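Local atomic coordinates of ABC transporter substrate-binding protein (Staphylococcus aureus subsp. aureus NCTC 8325, PDB entry 3UN6), a protein that probably serves as the substrate-binding component of an ABC-type import system and holds zinc, its natural ligand not being established. Residues P143-E154 / F167-M177; V214-V222 / I286-L297. All blocks are in the same frame, centred on the assembly; numbering follows the deposited sequence. Where two conformers were deposited one is given.

Contact 1 of 2, residues P143-E154 / F167-M177; sequences PHRYSTHYLLLE and FSYHEMSPAEM. With PO4 (phosphate ion), chain F; PO4 (phosphate ion), chain E.
Tyr169, on strand 167-171, lays its ring beneath helix 148-154 and gives up more surface there than any other residue of the pair. Tyr150 comes down on one face of that ring in a T-shaped (edge-to-face) stack, its CD2-CE2 edge leading, with centroids 4.9 Å apart and planes at 71°. CE1 on the other rim of Tyr169 meets Leu153 CD1 at 3.7 Å. The phenol end hydrogen-bonds to Glu154, Tyr169 OH to OE2 at 2.4 Å, suspiciously short and so of doubtful exact length, and a water links the same OE2 to the backbone oxygen of Phe167. A bend at chi2 (-68°) lets Glu154 turn back to the hydroxyl, while Arg157 pairs with its other oxygen.

At the strand's last residue, Glu171 OE1 takes two bonds from Arg145: one from the backbone N (2.8 Å), arriving above the carboxylate plane, and a salt bridge from NH1 (2.9 Å) to the syn lone pair. The same oxygen sits over the centre of the His144 ring. Two phosphate ions, probably from the crystallisation liquor, take up the outer edge of the guanidinium. At the start of helix 177-182, Met177 CE, a selenomethionine methyl, packs on Pro143 CD at 3.9 Å. The contact joins the helix and second strand of a beta-alpha-beta crossover, strand 138-142, helix 148-159 and strand 167-171, with parallel strands and the helix antiparallel to the second.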
# COMPACT_ATOMS: atom_id res chain seq x y z
N PRO A 143 1.05 -10.05 1.72
CA PRO A 143 2.06 -9.62 0.74
C PRO A 143 3.52 -9.62 1.24
O PRO A 143 4.46 -9.74 0.45
CB PRO A 143 1.60 -8.20 0.35
CG PRO A 143 0.30 -7.99 1.01
CD PRO A 143 0.16 -8.96 2.12
N HIS A 144 3.69 -9.47 2.54
CA HIS A 144 4.99 -9.46 3.19
C HIS A 144 4.74 -9.58 4.69
O HIS A 144 3.69 -9.17 5.18
CB HIS A 144 5.74 -8.15 2.92
CG HIS A 144 7.22 -8.24 3.15
ND1 HIS A 144 7.79 -8.12 4.40
CD2 HIS A 144 8.24 -8.47 2.29
CE1 HIS A 144 9.10 -8.27 4.29
NE2 HIS A 144 9.40 -8.48 3.02
N ARG A 145 5.68 -10.16 5.43
CA ARG A 145 5.52 -10.23 6.90
C ARG A 145 5.41 -8.82 7.54
O ARG A 145 4.75 -8.65 8.55
CB ARG A 145 6.65 -11.02 7.54
CG ARG A 145 8.05 -10.53 7.26
CD ARG A 145 9.01 -11.63 7.67
NE ARG A 145 10.40 -11.29 7.46
CZ ARG A 145 11.03 -11.33 6.29
NH1 ARG A 145 10.38 -11.64 5.17
NH2 ARG A 145 12.32 -11.02 6.24
N TYR A 146 6.08 -7.82 6.96
CA TYR A 146 6.01 -6.45 7.47
C TYR A 146 4.98 -5.73 6.65
O TYR A 146 5.30 -5.03 5.68
CB TYR A 146 7.38 -5.77 7.43
CG TYR A 146 8.46 -6.62 8.11
CD1 TYR A 146 8.30 -7.04 9.42
CD2 TYR A 146 9.64 -6.96 7.45
CE1 TYR A 146 9.27 -7.82 10.05
CE2 TYR A 146 10.61 -7.74 8.07
CZ TYR A 146 10.41 -8.16 9.37
OH TYR A 146 11.36 -8.93 10.00
N SER A 147 3.72 -5.90 7.04
CA SER A 147 2.63 -5.30 6.31
C SER A 147 1.46 -5.03 7.21
O SER A 147 1.31 -5.66 8.24
CB SER A 147 2.18 -6.22 5.17
OG SER A 147 1.60 -7.46 5.63
N THR A 148 0.66 -4.04 6.83
CA THR A 148 -0.59 -3.71 7.51
C THR A 148 -1.57 -4.90 7.40
O THR A 148 -2.44 -5.08 8.22
CB THR A 148 -1.18 -2.43 6.91
OG1 THR A 148 -0.31 -1.35 7.23
CG2 THR A 148 -2.63 -2.10 7.42
N HIS A 149 -1.40 -5.70 6.36
CA HIS A 149 -2.22 -6.88 6.12
C HIS A 149 -2.06 -7.89 7.23
O HIS A 149 -3.05 -8.41 7.74
CB HIS A 149 -1.86 -7.46 4.75
CG HIS A 149 -1.88 -6.43 3.68
ND1 HIS A 149 -0.75 -5.73 3.31
CD2 HIS A 149 -2.91 -5.87 3.00
CE1 HIS A 149 -1.07 -4.83 2.40
NE2 HIS A 149 -2.38 -4.90 2.19
N TYR A 150 -0.81 -8.16 7.64
CA TYR A 150 -0.55 -9.02 8.80
C TYR A 150 -1.26 -8.45 10.05
O TYR A 150 -1.89 -9.18 10.80
CB TYR A 150 0.95 -9.11 9.09
CG TYR A 150 1.30 -9.78 10.40
CD1 TYR A 150 1.66 -9.04 11.53
CD2 TYR A 150 1.23 -11.17 10.54
CE1 TYR A 150 1.98 -9.67 12.73
CE2 TYR A 150 1.54 -11.79 11.71
CZ TYR A 150 1.91 -11.05 12.81
OH TYR A 150 2.20 -11.72 13.96
N LEU A 151 -1.14 -7.14 10.25
CA LEU A 151 -1.75 -6.50 11.41
C LEU A 151 -3.28 -6.58 11.37
O LEU A 151 -3.91 -6.82 12.39
CB LEU A 151 -1.31 -5.03 11.52
CG LEU A 151 0.21 -4.84 11.60
CD1 LEU A 151 0.56 -3.34 11.58
CD2 LEU A 151 0.81 -5.53 12.83
N LEU A 152 -3.86 -6.36 10.20
CA LEU A 152 -5.31 -6.43 10.05
C LEU A 152 -5.82 -7.82 10.39
O LEU A 152 -6.82 -7.98 11.12
CB LEU A 152 -5.72 -6.06 8.61
CG LEU A 152 -5.71 -4.58 8.22
CD1 LEU A 152 -5.75 -4.42 6.69
CD2 LEU A 152 -6.87 -3.85 8.89
N LEU A 153 -5.11 -8.83 9.90
CA LEU A 153 -5.51 -10.20 10.14
C LEU A 153 -5.39 -10.59 11.59
O LEU A 153 -6.27 -11.27 12.12
CB LEU A 153 -4.75 -11.15 9.22
CG LEU A 153 -5.25 -11.26 7.78
CD1 LEU A 153 -4.14 -11.98 6.91
CD2 LEU A 153 -6.55 -12.03 7.76
N GLU A 154 -4.32 -10.15 12.25
CA GLU A 154 -4.15 -10.43 13.67
C GLU A 154 -5.21 -9.72 14.51
O GLU A 154 -5.63 -10.23 15.55
CB GLU A 154 -2.74 -10.03 14.13
CG GLU A 154 -1.72 -11.05 13.76
CD GLU A 154 -1.90 -12.33 14.52
OE1 GLU A 154 -1.59 -12.34 15.73
OE2 GLU A 154 -2.33 -13.33 13.93
N PHE A 167 -3.98 -18.72 13.26
CA PHE A 167 -3.88 -18.15 11.91
C PHE A 167 -2.38 -18.27 11.59
O PHE A 167 -1.55 -17.85 12.39
CB PHE A 167 -4.27 -16.69 11.89
CG PHE A 167 -5.75 -16.42 11.82
CD1 PHE A 167 -6.69 -17.36 12.19
CD2 PHE A 167 -6.19 -15.14 11.51
CE1 PHE A 167 -8.04 -17.06 12.15
CE2 PHE A 167 -7.54 -14.83 11.48
CZ PHE A 167 -8.46 -15.81 11.80
N SER A 168 -2.06 -18.87 10.45
CA SER A 168 -0.68 -19.04 10.01
C SER A 168 -0.54 -18.19 8.76
O SER A 168 -1.43 -18.18 7.91
CB SER A 168 -0.40 -20.51 9.70
OG SER A 168 0.95 -20.69 9.34
N TYR A 169 0.57 -17.47 8.65
CA TYR A 169 0.78 -16.55 7.54
C TYR A 169 1.77 -17.00 6.50
O TYR A 169 2.82 -17.55 6.82
CB TYR A 169 1.18 -15.20 8.10
CG TYR A 169 0.11 -14.70 9.02
CD1 TYR A 169 -1.08 -14.18 8.52
CD2 TYR A 169 0.26 -14.81 10.40
CE1 TYR A 169 -2.09 -13.75 9.37
CE2 TYR A 169 -0.75 -14.37 11.25
CZ TYR A 169 -1.92 -13.84 10.73
OH TYR A 169 -2.95 -13.40 11.58
N HIS A 170 1.43 -16.72 5.25
CA HIS A 170 2.25 -17.13 4.12
C HIS A 170 2.48 -15.99 3.16
O HIS A 170 1.55 -15.50 2.52
CB HIS A 170 1.58 -18.31 3.42
CG HIS A 170 1.31 -19.46 4.35
ND1 HIS A 170 2.25 -20.42 4.63
CD2 HIS A 170 0.23 -19.75 5.12
CE1 HIS A 170 1.76 -21.28 5.50
NE2 HIS A 170 0.53 -20.89 5.81
N GLU A 171 3.74 -15.57 3.06
CA GLU A 171 4.11 -14.45 2.20
C GLU A 171 4.03 -14.81 0.72
O GLU A 171 4.50 -15.86 0.31
CB GLU A 171 5.54 -13.99 2.52
CG GLU A 171 5.69 -13.26 3.87
CD GLU A 171 7.15 -13.05 4.25
OE1 GLU A 171 7.62 -11.90 4.29
OE2 GLU A 171 7.84 -14.05 4.48
N MSE A 172 3.42 -13.94 -0.06
CA MSE A 172 3.36 -14.16 -1.50
C MSE A 172 3.02 -12.87 -2.22
O MSE A 172 2.59 -11.91 -1.61
CB MSE A 172 2.36 -15.26 -1.84
CG MSE A 172 0.93 -14.95 -1.46
SE MSE A 172 -0.22 -16.52 -1.82
CE MSE A 172 0.55 -17.78 -0.52
N SER A 173 3.29 -12.83 -3.51
CA SER A 173 2.95 -11.64 -4.29
C SER A 173 1.42 -11.52 -4.39
O SER A 173 0.71 -12.52 -4.38
CB SER A 173 3.57 -11.70 -5.68
OG SER A 173 3.12 -12.85 -6.35
N PRO A 174 0.92 -10.29 -4.44
CA PRO A 174 -0.52 -10.09 -4.57
C PRO A 174 -1.14 -10.86 -5.75
O PRO A 174 -2.17 -11.53 -5.56
CB PRO A 174 -0.63 -8.57 -4.78
CG PRO A 174 0.58 -8.03 -4.08
CD PRO A 174 1.65 -9.02 -4.32
N ALA A 175 -0.50 -10.78 -6.93
CA ALA A 175 -1.01 -11.45 -8.15
C ALA A 175 -1.16 -12.97 -8.01
O ALA A 175 -1.89 -13.61 -8.78
CB ALA A 175 -0.11 -11.13 -9.37
N GLU A 176 -0.44 -13.56 -7.07
CA GLU A 176 -0.48 -15.01 -6.87
C GLU A 176 -1.59 -15.46 -5.92
O GLU A 176 -1.86 -16.65 -5.81
CB GLU A 176 0.87 -15.48 -6.31
CG GLU A 176 2.00 -15.42 -7.31
CD GLU A 176 3.36 -15.88 -6.75
OE1 GLU A 176 3.63 -15.69 -5.53
OE2 GLU A 176 4.17 -16.43 -7.55
N MSE A 177 -2.23 -14.52 -5.24
CA MSE A 177 -3.22 -14.88 -4.22
C MSE A 177 -4.51 -15.52 -4.73
O MSE A 177 -4.96 -16.51 -4.16
CB MSE A 177 -3.49 -13.69 -3.30
CG MSE A 177 -2.25 -13.36 -2.43
SE MSE A 177 -2.55 -11.79 -1.41
CE MSE A 177 -0.71 -11.56 -0.64
P PO4 F . 12.31 -10.40 2.39
O1 PO4 F . 11.11 -11.31 2.41
O2 PO4 F . 11.88 -8.96 2.30
O3 PO4 F . 13.08 -10.56 3.67
O4 PO4 F . 13.18 -10.79 1.23
P PO4 E . 14.40 -10.25 9.43
O1 PO4 E . 14.94 -11.57 8.98
O2 PO4 E . 13.07 -10.00 8.76
O3 PO4 E . 14.20 -10.27 10.93
O4 PO4 E . 15.33 -9.12 9.07
O HOH W 1 -1.88 -16.33 14.56

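Contact 2 of 2, residues V214-V222 / I286-L297; sequences VIPDAYCCV and IKPSGYQEITTL. With ZN (zinc ion), chain B.
The zinc site of this binding protein lies at one end of the contact: Cys220 SG and Cys221 SG hold the metal at 2.4 and 2.3 Å, with His46 and a water as further ligands. Just before the cysteine pair, Tyr219 turns the other way, onto the first turn of helix 288-297, and supplies the largest buried surface here. Its CE2 comes within 3.4 Å of Gly290 C. Gly290 has no side chain, and the phenol lies directly against the helix backbone there. At the far end of the ring the hydroxyl accepts a hydrogen bond from Lys287 N, the N-cap residue (OH to N 3.1 Å, 151° at the hydrogen). Ile286 CG2 touches the ring as well, and its CD1 extends to Val222 CG1 at 3.8 Å.

Further along the helix, Ile294 CD1 packs on the backbone oxygen of Tyr219. A water accepts from Tyr219 N and donates to Gly290 O and Glu293 OE1, tying the loop to the backbone of Gly290 and the side chain of Glu293, three residues on. Glu293, its chain stretched out with CG trans to N (chi1 -177°), runs alongside Ile215 the other way, OE2 3.6 Å from CG2. Ile215 and Leu297 then meet tip to tip through their CD1 methyls. From Ile215 to Ala218 the loop makes a type II beta turn, where Asp217 OD1 is hydrogen-bonded to His115. Helix 148-159 packs on Ile215 and Leu297, helix 94-102 on Val222, Tyr291 and Ile294, and strand 112-122 lies against Tyr219 and Ile286.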
# COMPACT_ATOMS: atom_id res chain seq x y z
N VAL A 214 -12.02 -3.27 10.40
CA VAL A 214 -11.14 -3.93 11.34
C VAL A 214 -10.26 -2.92 12.07
O VAL A 214 -10.26 -2.88 13.28
CB VAL A 214 -10.28 -4.93 10.59
CG1 VAL A 214 -9.40 -5.67 11.53
CG2 VAL A 214 -11.19 -5.90 9.83
N ILE A 215 -9.48 -2.16 11.32
CA ILE A 215 -8.69 -1.08 11.93
C ILE A 215 -8.97 0.15 11.07
O ILE A 215 -8.36 0.33 10.02
CB ILE A 215 -7.14 -1.34 11.98
CG1 ILE A 215 -6.81 -2.68 12.60
CG2 ILE A 215 -6.47 -0.26 12.80
CD1 ILE A 215 -5.29 -3.07 12.50
N PRO A 216 -9.89 1.00 11.51
CA PRO A 216 -10.23 2.18 10.74
C PRO A 216 -9.03 3.05 10.35
O PRO A 216 -8.22 3.43 11.20
CB PRO A 216 -11.16 2.94 11.67
CG PRO A 216 -11.79 1.87 12.49
CD PRO A 216 -10.71 0.89 12.73
N ASP A 217 -8.94 3.33 9.05
CA ASP A 217 -7.89 4.16 8.46
C ASP A 217 -6.46 3.77 8.86
O ASP A 217 -5.62 4.62 9.18
CB ASP A 217 -8.15 5.66 8.75
CG ASP A 217 -7.24 6.60 7.88
OD1 ASP A 217 -6.77 6.18 6.78
OD2 ASP A 217 -7.01 7.75 8.31
N ALA A 218 -6.20 2.47 8.87
CA ALA A 218 -4.86 1.98 9.12
C ALA A 218 -3.99 2.39 7.94
O ALA A 218 -4.34 2.18 6.79
CB ALA A 218 -4.87 0.46 9.26
N TYR A 219 -2.84 3.00 8.21
CA TYR A 219 -1.97 3.34 7.12
C TYR A 219 -1.42 2.05 6.51
O TYR A 219 -1.19 1.05 7.22
CB TYR A 219 -0.82 4.24 7.58
CG TYR A 219 -1.20 5.64 8.02
CD1 TYR A 219 -2.44 6.21 7.69
CD2 TYR A 219 -0.26 6.44 8.65
CE1 TYR A 219 -2.75 7.52 8.06
CE2 TYR A 219 -0.55 7.75 9.00
CZ TYR A 219 -1.79 8.28 8.71
OH TYR A 219 -2.07 9.57 9.07
N CYS A 220 -1.25 2.05 5.18
CA CYS A 220 -0.68 0.91 4.48
C CYS A 220 0.54 1.31 3.65
O CYS A 220 1.66 1.06 4.03
CB CYS A 220 -1.74 0.22 3.62
SG CYS A 220 -1.13 -1.34 2.88
N CYS A 221 0.33 1.93 2.50
CA CYS A 221 1.45 2.33 1.67
C CYS A 221 1.77 3.81 1.78
O CYS A 221 0.89 4.65 1.91
CB CYS A 221 1.20 1.97 0.21
SG CYS A 221 1.29 0.17 -0.15
N VAL A 222 3.06 4.11 1.65
CA VAL A 222 3.56 5.50 1.69
C VAL A 222 4.50 5.75 0.51
O VAL A 222 5.09 4.82 -0.04
CB VAL A 222 4.40 5.77 3.00
CG1 VAL A 222 3.50 5.95 4.21
CG2 VAL A 222 5.43 4.67 3.21
N ILE A 286 1.08 12.33 6.26
CA ILE A 286 1.37 11.25 7.19
C ILE A 286 1.27 11.89 8.58
O ILE A 286 2.18 12.59 9.03
CB ILE A 286 2.77 10.67 7.02
CG1 ILE A 286 2.92 10.01 5.64
CG2 ILE A 286 3.02 9.65 8.12
CD1 ILE A 286 4.35 9.45 5.38
N LYS A 287 0.15 11.69 9.24
CA LYS A 287 -0.06 12.33 10.53
C LYS A 287 0.60 11.56 11.65
O LYS A 287 0.69 10.31 11.61
CB LYS A 287 -1.55 12.51 10.80
CG LYS A 287 -2.24 13.42 9.82
CD LYS A 287 -3.68 13.59 10.19
CE LYS A 287 -4.47 14.25 9.08
NZ LYS A 287 -5.90 14.43 9.51
N PRO A 288 1.11 12.28 12.65
CA PRO A 288 1.74 11.62 13.78
C PRO A 288 0.83 10.55 14.42
O PRO A 288 1.28 9.45 14.74
CB PRO A 288 1.98 12.76 14.76
CG PRO A 288 2.19 13.97 13.87
CD PRO A 288 1.27 13.75 12.69
N SER A 289 -0.45 10.87 14.57
CA SER A 289 -1.39 9.94 15.20
C SER A 289 -1.50 8.64 14.41
O SER A 289 -1.46 7.53 14.97
CB SER A 289 -2.76 10.62 15.37
OG SER A 289 -3.27 11.04 14.11
N GLY A 290 -1.63 8.77 13.09
CA GLY A 290 -1.71 7.59 12.23
C GLY A 290 -0.42 6.80 12.26
O GLY A 290 -0.43 5.55 12.27
N TYR A 291 0.70 7.50 12.27
CA TYR A 291 2.00 6.84 12.31
C TYR A 291 2.18 6.11 13.66
O TYR A 291 2.68 4.97 13.73
CB TYR A 291 3.15 7.84 12.08
CG TYR A 291 4.49 7.17 12.08
CD1 TYR A 291 5.32 7.21 13.20
CD2 TYR A 291 4.92 6.45 10.97
CE1 TYR A 291 6.57 6.55 13.19
CE2 TYR A 291 6.12 5.80 10.97
CZ TYR A 291 6.95 5.86 12.08
OH TYR A 291 8.16 5.20 12.03
N GLN A 292 1.75 6.76 14.73
CA GLN A 292 1.88 6.19 16.04
C GLN A 292 1.06 4.90 16.17
O GLN A 292 1.46 3.97 16.88
CB GLN A 292 1.46 7.21 17.10
CG GLN A 292 1.84 6.77 18.51
CD GLN A 292 3.34 6.89 18.82
OE1 GLN A 292 4.09 5.92 18.73
NE2 GLN A 292 3.78 8.08 19.18
N GLU A 293 -0.08 4.83 15.49
CA GLU A 293 -0.90 3.61 15.51
C GLU A 293 -0.13 2.43 14.93
O GLU A 293 -0.19 1.32 15.45
CB GLU A 293 -2.20 3.79 14.70
CG GLU A 293 -3.14 2.59 14.75
CD GLU A 293 -4.48 2.85 14.04
OE1 GLU A 293 -4.48 3.24 12.84
OE2 GLU A 293 -5.52 2.66 14.70
N ILE A 294 0.57 2.67 13.81
CA ILE A 294 1.39 1.60 13.18
C ILE A 294 2.56 1.20 14.06
O ILE A 294 2.84 0.01 14.23
CB ILE A 294 1.89 1.99 11.76
CG1 ILE A 294 0.68 2.22 10.82
CG2 ILE A 294 2.86 0.86 11.18
CD1 ILE A 294 -0.30 1.02 10.76
N THR A 295 3.23 2.18 14.66
CA THR A 295 4.37 1.86 15.55
C THR A 295 3.92 1.00 16.73
O THR A 295 4.60 0.04 17.10
CB THR A 295 5.15 3.13 16.05
OG1 THR A 295 4.30 3.97 16.83
CG2 THR A 295 5.72 3.93 14.87
N THR A 296 2.75 1.34 17.28
CA THR A 296 2.19 0.62 18.41
C THR A 296 1.97 -0.84 18.07
O THR A 296 2.35 -1.75 18.82
CB THR A 296 0.85 1.24 18.84
OG1 THR A 296 1.09 2.48 19.49
CG2 THR A 296 0.11 0.31 19.77
N LEU A 297 1.35 -1.06 16.91
CA LEU A 297 1.02 -2.39 16.44
C LEU A 297 2.28 -3.23 16.09
O LEU A 297 2.34 -4.40 16.38
CB LEU A 297 0.05 -2.31 15.25
CG LEU A 297 -1.34 -1.69 15.50
CD1 LEU A 297 -2.11 -1.61 14.19
CD2 LEU A 297 -2.15 -2.50 16.55
ZN ZN B . -0.58 -0.90 0.60
O HOH W 2 -2.60 3.98 10.90
O HOH W 3 -0.36 -3.12 -0.27

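In the fold
The two contacts, whose centres lie about 17 Å apart, follow one another along the chain and meet at the start of helix 148-159. There Thr148 OG1 of contact 1 lies 2.6 Å from Tyr219 O of contact 2, a probable hydrogen bond, and His149 CE1 packs on the zinc ligand Cys220 SG at 3.5 Å. A turn further on, Leu152 O reaches Val214 CG1. The side chain of Pro143 is about 4 Å from a second bound zinc ion, not the one held by Cys220 and Cys221, and about 7 Å from that of Cys220. Residues 214-222, which supply two zinc ligands, are flanked by helix 148-159 from contact 1 and by helix 288-300 from contact 2.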